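Beta-galactosidase (Geobacillus stearothermophilus, PDB 4OIF) probably hydrolyses terminal non-reducing beta-D-galactose residues from beta-D-galactosides, as a trimeric, zinc-containing enzyme of glycoside hydrolase family 42. Local coordinates at residues 189-201 with 213-225. Numbering follows the deposited sequence. Where two conformers were deposited one is given.
Sequences AAWWTSFWSHTYT and GEHTIHGLNLDWK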
ATOM      1  N   ALA A 189     -32.843 -13.781  -9.289  1.00  5.39           N
ATOM      2  CA  ALA A 189     -32.703 -13.697 -10.735  1.00  6.64           C
ATOM      3  C   ALA A 189     -31.946 -12.435 -11.123  1.00 11.21           C
ATOM      4  O   ALA A 189     -31.046 -12.465 -11.949  1.00  9.67           O
ATOM      5  CB  ALA A 189     -34.075 -13.722 -11.412  1.00  7.39           C
ATOM      6  N   ALA A 190     -32.330 -11.322 -10.510  1.00  8.14           N
ATOM      7  CA  ALA A 190     -31.679 -10.047 -10.749  1.00 10.42           C
ATOM      8  C   ALA A 190     -30.184 -10.094 -10.429  1.00 15.49           C
ATOM      9  O   ALA A 190     -29.374  -9.516 -11.145  1.00  9.57           O
ATOM     10  CB  ALA A 190     -32.358  -8.957  -9.927  1.00  5.09           C
ATOM     11  N   TRP A 191     -29.823 -10.773  -9.346  1.00  8.80           N
ATOM     12  CA  TRP A 191     -28.439 -10.751  -8.870  1.00  8.79           C
ATOM     13  C   TRP A 191     -27.590 -11.889  -9.401  1.00  9.65           C
ATOM     14  O   TRP A 191     -26.384 -11.928  -9.135  1.00 12.42           O
ATOM     15  CB  TRP A 191     -28.398 -10.809  -7.352  1.00  5.88           C
ATOM     16  CG  TRP A 191     -28.859  -9.588  -6.689  1.00  8.45           C
ATOM     17  CD1 TRP A 191     -29.319  -8.444  -7.282  1.00 11.35           C
ATOM     18  CD2 TRP A 191     -28.911  -9.365  -5.285  1.00  5.07           C
ATOM     19  NE1 TRP A 191     -29.651  -7.518  -6.320  1.00  5.33           N
ATOM     20  CE2 TRP A 191     -29.409  -8.063  -5.086  1.00  5.03           C
ATOM     21  CE3 TRP A 191     -28.580 -10.138  -4.174  1.00  4.43           C
ATOM     22  CZ2 TRP A 191     -29.583  -7.523  -3.826  1.00  5.67           C
ATOM     23  CZ3 TRP A 191     -28.762  -9.606  -2.924  1.00  7.11           C
ATOM     24  CH2 TRP A 191     -29.258  -8.311  -2.756  1.00  6.29           C
ATOM     25  N   TRP A 192     -28.227 -12.817 -10.120  1.00  9.92           N
ATOM     26  CA  TRP A 192     -27.571 -14.020 -10.658  1.00  7.45           C
ATOM     27  C   TRP A 192     -26.877 -14.822  -9.547  1.00  7.43           C
ATOM     28  O   TRP A 192     -25.698 -15.182  -9.655  1.00  7.70           O
ATOM     29  CB  TRP A 192     -26.566 -13.646 -11.761  1.00  7.94           C
ATOM     30  CG  TRP A 192     -26.340 -14.751 -12.763  1.00 10.91           C
ATOM     31  CD1 TRP A 192     -25.283 -15.604 -12.810  1.00  5.81           C
ATOM     32  CD2 TRP A 192     -27.212 -15.133 -13.843  1.00  9.44           C
ATOM     33  NE1 TRP A 192     -25.433 -16.490 -13.851  1.00 11.37           N
ATOM     34  CE2 TRP A 192     -26.609 -16.225 -14.500  1.00 10.49           C
ATOM     35  CE3 TRP A 192     -28.437 -14.655 -14.318  1.00  7.51           C
ATOM     36  CZ2 TRP A 192     -27.186 -16.847 -15.606  1.00  9.52           C
ATOM     37  CZ3 TRP A 192     -29.008 -15.268 -15.416  1.00  8.61           C
ATOM     38  CH2 TRP A 192     -28.383 -16.357 -16.049  1.00  9.61           C
ATOM     39  N   THR A 193     -27.617 -15.105  -8.481  1.00  7.00           N
ATOM     40  CA  THR A 193     -27.034 -15.723  -7.299  1.00  5.89           C
ATOM     41  C   THR A 193     -26.777 -17.216  -7.457  1.00  9.53           C
ATOM     42  O   THR A 193     -26.126 -17.816  -6.601  1.00  7.94           O
ATOM     43  CB  THR A 193     -27.918 -15.524  -6.062  1.00  4.87           C
ATOM     44  OG1 THR A 193     -29.251 -15.952  -6.350  1.00  4.40           O
ATOM     45  CG2 THR A 193     -27.931 -14.062  -5.663  1.00  6.06           C
ATOM     46  N   SER A 194     -27.272 -17.814  -8.537  1.00  3.81           N
ATOM     47  CA  SER A 194     -26.961 -19.211  -8.818  1.00  3.98           C
ATOM     48  C   SER A 194     -25.454 -19.432  -8.924  1.00  6.18           C
ATOM     49  O   SER A 194     -24.936 -20.478  -8.542  1.00  8.18           O
ATOM     50  CB  SER A 194     -27.647 -19.662 -10.105  1.00  4.78           C
ATOM     51  OG  SER A 194     -27.420 -18.727 -11.140  1.00  9.59           O
ATOM     52  N   PHE A 195     -24.764 -18.431  -9.456  1.00  6.64           N
ATOM     53  CA  PHE A 195     -23.313 -18.427  -9.564  1.00  6.11           C
ATOM     54  C   PHE A 195     -22.657 -18.580  -8.181  1.00  5.52           C
ATOM     55  O   PHE A 195     -22.978 -17.842  -7.248  1.00  8.19           O
ATOM     56  CB  PHE A 195     -22.869 -17.127 -10.252  1.00  8.50           C
ATOM     57  CG  PHE A 195     -21.387 -16.972 -10.375  1.00  9.56           C
ATOM     58  CD1 PHE A 195     -20.683 -17.660 -11.350  1.00  6.71           C
ATOM     59  CD2 PHE A 195     -20.693 -16.125  -9.520  1.00  9.63           C
ATOM     60  CE1 PHE A 195     -19.308 -17.515 -11.469  1.00  8.37           C
ATOM     61  CE2 PHE A 195     -19.315 -15.973  -9.639  1.00  8.61           C
ATOM     62  CZ  PHE A 195     -18.625 -16.671 -10.613  1.00  6.05           C
ATOM     63  N   TRP A 196     -21.758 -19.552  -8.056  1.00  8.59           N
ATOM     64  CA  TRP A 196     -21.062 -19.835  -6.794  1.00  8.74           C
ATOM     65  C   TRP A 196     -22.023 -20.170  -5.647  1.00  6.06           C
ATOM     66  O   TRP A 196     -21.725 -19.912  -4.482  1.00  3.89           O
ATOM     67  CB  TRP A 196     -20.155 -18.658  -6.399  1.00  7.45           C
ATOM     68  CG  TRP A 196     -18.927 -18.563  -7.256  1.00  5.58           C
ATOM     69  CD1 TRP A 196     -18.556 -19.418  -8.241  1.00  4.41           C
ATOM     70  CD2 TRP A 196     -17.920 -17.550  -7.204  1.00 10.70           C
ATOM     71  NE1 TRP A 196     -17.377 -19.008  -8.811  1.00  8.88           N
ATOM     72  CE2 TRP A 196     -16.962 -17.862  -8.190  1.00  7.96           C
ATOM     73  CE3 TRP A 196     -17.740 -16.401  -6.429  1.00 10.24           C
ATOM     74  CZ2 TRP A 196     -15.842 -17.063  -8.424  1.00  8.37           C
ATOM     75  CZ3 TRP A 196     -16.619 -15.611  -6.662  1.00  6.74           C
ATOM     76  CH2 TRP A 196     -15.689 -15.945  -7.650  1.00  7.35           C
ATOM     77  N   SER A 197     -23.175 -20.736  -6.005  1.00  5.96           N
ATOM     78  CA  SER A 197     -24.107 -21.346  -5.054  1.00 10.86           C
ATOM     79  C   SER A 197     -24.581 -20.332  -4.003  1.00  8.41           C
ATOM     80  O   SER A 197     -24.761 -20.658  -2.825  1.00  7.13           O
ATOM     81  CB  SER A 197     -23.462 -22.574  -4.390  1.00  5.02           C
ATOM     82  OG  SER A 197     -24.445 -23.413  -3.798  1.00  5.97           O
ATOM     83  N   HIS A 198     -24.813 -19.109  -4.466  1.00  6.33           N
ATOM     84  CA  HIS A 198     -25.141 -17.988  -3.604  1.00  7.59           C
ATOM     85  C   HIS A 198     -26.645 -17.741  -3.480  1.00  5.99           C
ATOM     86  O   HIS A 198     -27.064 -16.784  -2.833  1.00  5.13           O
ATOM     87  CB  HIS A 198     -24.438 -16.730  -4.121  1.00  5.59           C
ATOM     88  CG  HIS A 198     -22.971 -16.702  -3.816  1.00  4.68           C
ATOM     89  ND1 HIS A 198     -22.071 -15.921  -4.513  1.00  3.41           N
ATOM     90  CD2 HIS A 198     -22.250 -17.365  -2.880  1.00  2.56           C
ATOM     91  CE1 HIS A 198     -20.860 -16.099  -4.014  1.00  5.34           C
ATOM     92  NE2 HIS A 198     -20.942 -16.971  -3.023  1.00  9.01           N
ATOM     93  N   THR A 199     -27.449 -18.617  -4.078  1.00  3.92           N
ATOM     94  CA  THR A 199     -28.900 -18.466  -4.050  1.00  4.87           C
ATOM     95  C   THR A 199     -29.448 -18.352  -2.626  1.00  8.16           C
ATOM     96  O   THR A 199     -29.155 -19.179  -1.755  1.00  5.60           O
ATOM     97  CB  THR A 199     -29.606 -19.640  -4.749  1.00  7.06           C
ATOM     98  OG1 THR A 199     -29.049 -19.832  -6.057  1.00  8.82           O
ATOM     99  CG2 THR A 199     -31.107 -19.373  -4.857  1.00  2.37           C
ATOM    100  N   TYR A 200     -30.239 -17.312  -2.394  1.00  5.55           N
ATOM    101  CA  TYR A 200     -30.797 -17.082  -1.068  1.00  6.98           C
ATOM    102  C   TYR A 200     -32.135 -17.778  -0.940  1.00  8.11           C
ATOM    103  O   TYR A 200     -32.984 -17.658  -1.819  1.00 13.68           O
ATOM    104  CB  TYR A 200     -30.954 -15.585  -0.799  1.00  4.63           C
ATOM    105  CG  TYR A 200     -29.659 -14.814  -0.796  1.00  8.13           C
ATOM    106  CD1 TYR A 200     -28.766 -14.908   0.274  1.00  7.85           C
ATOM    107  CD2 TYR A 200     -29.318 -13.989  -1.861  1.00  6.07           C
ATOM    108  CE1 TYR A 200     -27.571 -14.188   0.288  1.00  5.99           C
ATOM    109  CE2 TYR A 200     -28.132 -13.266  -1.854  1.00  4.60           C
ATOM    110  CZ  TYR A 200     -27.266 -13.368  -0.779  1.00  5.59           C
ATOM    111  OH  TYR A 200     -26.087 -12.654  -0.782  1.00  8.74           O
ATOM    112  N   THR A 201     -32.338 -18.496   0.157  1.00  8.92           N
ATOM    113  CA  THR A 201     -33.591 -19.216   0.348  1.00  8.33           C
ATOM    114  C   THR A 201     -34.413 -18.637   1.499  1.00 10.85           C
ATOM    115  O   THR A 201     -35.486 -19.141   1.818  1.00 18.09           O
ATOM    116  CB  THR A 201     -33.341 -20.724   0.576  1.00  7.71           C
ATOM    117  OG1 THR A 201     -32.246 -20.911   1.481  1.00  5.97           O
ATOM    118  CG2 THR A 201     -33.012 -21.399  -0.746  1.00  3.50           C
ATOM    119  N   GLY A 213     -17.072 -11.040   4.205  1.00  6.41           N
ATOM    120  CA  GLY A 213     -18.253 -11.807   3.867  1.00  3.78           C
ATOM    121  C   GLY A 213     -18.456 -11.947   2.362  1.00  9.21           C
ATOM    122  O   GLY A 213     -17.726 -12.653   1.670  1.00  8.97           O
ATOM    123  N   GLU A 214     -19.478 -11.272   1.854  1.00  7.48           N
ATOM    124  CA  GLU A 214     -19.834 -11.356   0.453  1.00  7.52           C
ATOM    125  C   GLU A 214     -19.506 -10.047  -0.256  1.00 11.96           C
ATOM    126  O   GLU A 214     -20.056  -9.011   0.084  1.00 10.93           O
ATOM    127  CB  GLU A 214     -21.319 -11.672   0.304  1.00  4.43           C
ATOM    128  CG  GLU A 214     -21.744 -11.888  -1.129  1.00  6.38           C
ATOM    129  CD  GLU A 214     -20.962 -13.011  -1.780  1.00 11.95           C
ATOM    130  OE1 GLU A 214     -19.928 -12.723  -2.442  1.00 10.04           O
ATOM    131  OE2 GLU A 214     -21.374 -14.182  -1.607  1.00  9.07           O
ATOM    132  N   HIS A 215     -18.618 -10.084  -1.238  1.00 10.49           N
ATOM    133  CA  HIS A 215     -18.293  -8.877  -1.989  1.00 11.69           C
ATOM    134  C   HIS A 215     -18.165  -9.204  -3.472  1.00 12.39           C
ATOM    135  O   HIS A 215     -17.665  -8.398  -4.254  1.00 19.54           O
ATOM    136  CB  HIS A 215     -17.004  -8.241  -1.458  1.00  9.79           C
ATOM    137  CG  HIS A 215     -15.872  -9.207  -1.335  1.00 15.77           C
ATOM    138  ND1 HIS A 215     -15.126  -9.618  -2.419  1.00 18.10           N
ATOM    139  CD2 HIS A 215     -15.379  -9.871  -0.262  1.00 19.60           C
ATOM    140  CE1 HIS A 215     -14.215 -10.488  -2.018  1.00 17.63           C
ATOM    141  NE2 HIS A 215     -14.348 -10.657  -0.712  1.00 20.39           N
ATOM    142  N   THR A 216     -18.626 -10.396  -3.843  1.00  9.16           N
ATOM    143  CA  THR A 216     -18.506 -10.909  -5.205  1.00  8.46           C
ATOM    144  C   THR A 216     -19.846 -10.959  -5.951  1.00  8.86           C
ATOM    145  O   THR A 216     -19.909 -11.432  -7.093  1.00  9.09           O
ATOM    146  CB  THR A 216     -17.897 -12.334  -5.220  1.00  9.83           C
ATOM    147  OG1 THR A 216     -18.813 -13.258  -4.609  1.00  4.52           O
ATOM    148  CG2 THR A 216     -16.578 -12.361  -4.471  1.00  7.42           C
ATOM    149  N   ILE A 217     -20.919 -10.491  -5.316  1.00  7.44           N
ATOM    150  CA  ILE A 217     -22.204 -10.381  -6.008  1.00  7.71           C
ATOM    151  C   ILE A 217     -22.468  -8.913  -6.369  1.00  7.35           C
ATOM    152  O   ILE A 217     -22.762  -8.093  -5.502  1.00  8.86           O
ATOM    153  CB  ILE A 217     -23.375 -10.944  -5.166  1.00  7.10           C
ATOM    154  CG1 ILE A 217     -23.041 -12.330  -4.601  1.00  6.17           C
ATOM    155  CG2 ILE A 217     -24.641 -11.024  -6.002  1.00  5.71           C
ATOM    156  CD1 ILE A 217     -24.160 -12.929  -3.726  1.00  4.87           C
ATOM    157  N   HIS A 218     -22.352  -8.596  -7.657  1.00  4.27           N
ATOM    158  CA  HIS A 218     -22.462  -7.227  -8.136  1.00  5.68           C
ATOM    159  C   HIS A 218     -23.810  -6.599  -7.799  1.00  6.71           C
ATOM    160  O   HIS A 218     -23.876  -5.442  -7.401  1.00  8.22           O
ATOM    161  CB  HIS A 218     -22.240  -7.163  -9.651  1.00  4.86           C
ATOM    162  CG  HIS A 218     -20.857  -7.550 -10.087  1.00  6.02           C
ATOM    163  ND1 HIS A 218     -19.723  -6.911  -9.630  1.00  7.85           N
ATOM    164  CD2 HIS A 218     -20.429  -8.496 -10.960  1.00  5.21           C
ATOM    165  CE1 HIS A 218     -18.657  -7.455 -10.194  1.00  6.48           C
ATOM    166  NE2 HIS A 218     -19.056  -8.424 -10.999  1.00  4.66           N
ATOM    167  N   GLY A 219     -24.883  -7.362  -7.958  1.00  7.35           N
ATOM    168  CA  GLY A 219     -26.225  -6.844  -7.731  1.00  5.04           C
ATOM    169  C   GLY A 219     -26.438  -6.475  -6.279  1.00  6.72           C
ATOM    170  O   GLY A 219     -27.121  -5.497  -5.968  1.00  8.32           O
ATOM    171  N   LEU A 220     -25.838  -7.262  -5.386  1.00  9.29           N
ATOM    172  CA  LEU A 220     -25.844  -6.948  -3.966  1.00  5.91           C
ATOM    173  C   LEU A 220     -25.071  -5.658  -3.717  1.00  5.92           C
ATOM    174  O   LEU A 220     -25.537  -4.794  -2.992  1.00  5.50           O
ATOM    175  CB  LEU A 220     -25.256  -8.099  -3.141  1.00  3.37           C
ATOM    176  CG  LEU A 220     -24.923  -7.812  -1.670  1.00  8.62           C
ATOM    177  CD1 LEU A 220     -26.129  -7.269  -0.900  1.00  3.11           C
ATOM    178  CD2 LEU A 220     -24.366  -9.049  -0.972  1.00  6.09           C
ATOM    179  N   ASN A 221     -23.892  -5.520  -4.312  1.00  4.96           N
ATOM    180  CA  ASN A 221     -23.097  -4.308  -4.109  1.00  9.94           C
ATOM    181  C   ASN A 221     -23.850  -3.044  -4.558  1.00  8.15           C
ATOM    182  O   ASN A 221     -23.924  -2.028  -3.829  1.00 11.48           O
ATOM    183  CB  ASN A 221     -21.761  -4.432  -4.846  1.00 10.78           C
ATOM    184  CG  ASN A 221     -20.969  -5.645  -4.409  1.00  8.09           C
ATOM    185  OD1 ASN A 221     -21.053  -6.067  -3.263  1.00 15.09           O
ATOM    186  ND2 ASN A 221     -20.185  -6.199  -5.315  1.00  9.96           N
ATOM    187  N   LEU A 222     -24.428  -3.139  -5.753  1.00  4.44           N
ATOM    188  CA  LEU A 222     -25.198  -2.063  -6.360  1.00  7.57           C
ATOM    189  C   LEU A 222     -26.417  -1.702  -5.507  1.00 11.69           C
ATOM    190  O   LEU A 222     -26.581  -0.548  -5.091  1.00  7.10           O
ATOM    191  CB  LEU A 222     -25.624  -2.477  -7.768  1.00  8.19           C
ATOM    192  CG  LEU A 222     -26.360  -1.469  -8.652  1.00 12.65           C
ATOM    193  CD1 LEU A 222     -25.571  -0.171  -8.813  1.00 15.02           C
ATOM    194  CD2 LEU A 222     -26.629  -2.102 -10.015  1.00 15.38           C
ATOM    195  N   ASP A 223     -27.261  -2.693  -5.232  1.00  7.77           N
ATOM    196  CA  ASP A 223     -28.428  -2.462  -4.395  1.00  7.42           C
ATOM    197  C   ASP A 223     -28.047  -1.916  -3.018  1.00  7.28           C
ATOM    198  O   ASP A 223     -28.780  -1.105  -2.464  1.00  9.68           O
ATOM    199  CB  ASP A 223     -29.264  -3.738  -4.239  1.00  8.63           C
ATOM    200  CG  ASP A 223     -30.282  -3.908  -5.356  1.00 10.33           C
ATOM    201  OD1 ASP A 223     -30.443  -2.965  -6.154  1.00  9.81           O
ATOM    202  OD2 ASP A 223     -30.933  -4.969  -5.424  1.00  9.31           O
ATOM    203  N   TRP A 224     -26.908  -2.331  -2.469  1.00  5.88           N
ATOM    204  CA  TRP A 224     -26.451  -1.766  -1.196  1.00  6.34           C
ATOM    205  C   TRP A 224     -26.125  -0.282  -1.358  1.00  4.51           C
ATOM    206  O   TRP A 224     -26.522   0.522  -0.533  1.00  4.63           O
ATOM    207  CB  TRP A 224     -25.242  -2.519  -0.630  1.00  7.82           C
ATOM    208  CG  TRP A 224     -24.673  -1.863   0.626  1.00  8.79           C
ATOM    209  CD1 TRP A 224     -23.487  -1.182   0.739  1.00  9.60           C
ATOM    210  CD2 TRP A 224     -25.280  -1.809   1.920  1.00  4.84           C
ATOM    211  NE1 TRP A 224     -23.320  -0.720   2.024  1.00  2.88           N
ATOM    212  CE2 TRP A 224     -24.405  -1.092   2.768  1.00  4.76           C
ATOM    213  CE3 TRP A 224     -26.475  -2.302   2.446  1.00  5.13           C
ATOM    214  CZ2 TRP A 224     -24.691  -0.850   4.108  1.00  6.54           C
ATOM    215  CZ3 TRP A 224     -26.759  -2.060   3.782  1.00  6.41           C
ATOM    216  CH2 TRP A 224     -25.871  -1.339   4.596  1.00  3.70           C
ATOM    217  N   LYS A 225     -25.421   0.104  -2.413  1.00  7.70           N
ATOM    218  CA  LYS A 225     -25.178   1.530  -2.617  0.55  9.08           C
ATOM    219  C   LYS A 225     -26.497   2.311  -2.760  1.00  6.99           C
ATOM    220  O   LYS A 225     -26.654   3.402  -2.178  1.00  9.53           O
ATOM    221  CB  LYS A 225     -24.272   1.746  -3.829  0.55  8.19           C
ATOM    222  CG  LYS A 225     -22.848   1.246  -3.601  0.55  9.40           C
ATOM    223  CD  LYS A 225     -21.940   1.516  -4.794  0.55 10.85           C
ATOM    224  CE  LYS A 225     -20.494   1.127  -4.498  0.55  8.58           C
ATOM    225  NZ  LYS A 225     -20.176  -0.307  -4.796  0.55  8.57           N
TER
HETATM  226  O   HOH W   1     -24.779  -9.788  -9.413  1.00  5.44           O
HETATM  227  O   HOH W   2     -20.698 -14.105  -6.532  1.00 15.26           O
HETATM  228  O   HOH W   3     -23.708 -14.317  -0.315  1.00  3.30           O
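Trp191 lies flat on the first turn of helix 218-246, and Gly219 provides the hollow that receives it. The glycine CA sits 3.8 Å from the centroid of the five-membered ring, over the same face that Leu220 covers with its backbone N and with its CB over the six-membered ring; a CB on Gly219 would collide with Trp191 CD1. At the indole edge, NE1 gives a bent hydrogen bond (3.0 Å, 139°) to Asp223 OD2, meeting it from above the carboxylate plane. Tyr180 also bonds that oxygen. Were Trp191 cut back to an alanine, Gly219 and Leu220 would probably lose the flat cover over them and Asp223 OD2 one of its donors. Ile217, the N-cap residue, is the reverse bump: with CG1 anti to its carbonyl carbon (chi1 -48°), CD1 projects between the His198 ring and Tyr200 OH, 3.5 Å from that oxygen, while CG2 rests against Trp191 CB. Beyond it, Glu214 OE2 lies over one face of His198, whose NE2 bonds Gly118 O of the second subunit. Water 1 links Trp191 O to Gly219 N. The end of helix 184-191, closed by a Schellman motif at Trp192, thus packs on the N-terminal turn of helix 218-246 within the TIM-barrel-family region, beside the second subunit of the trimer.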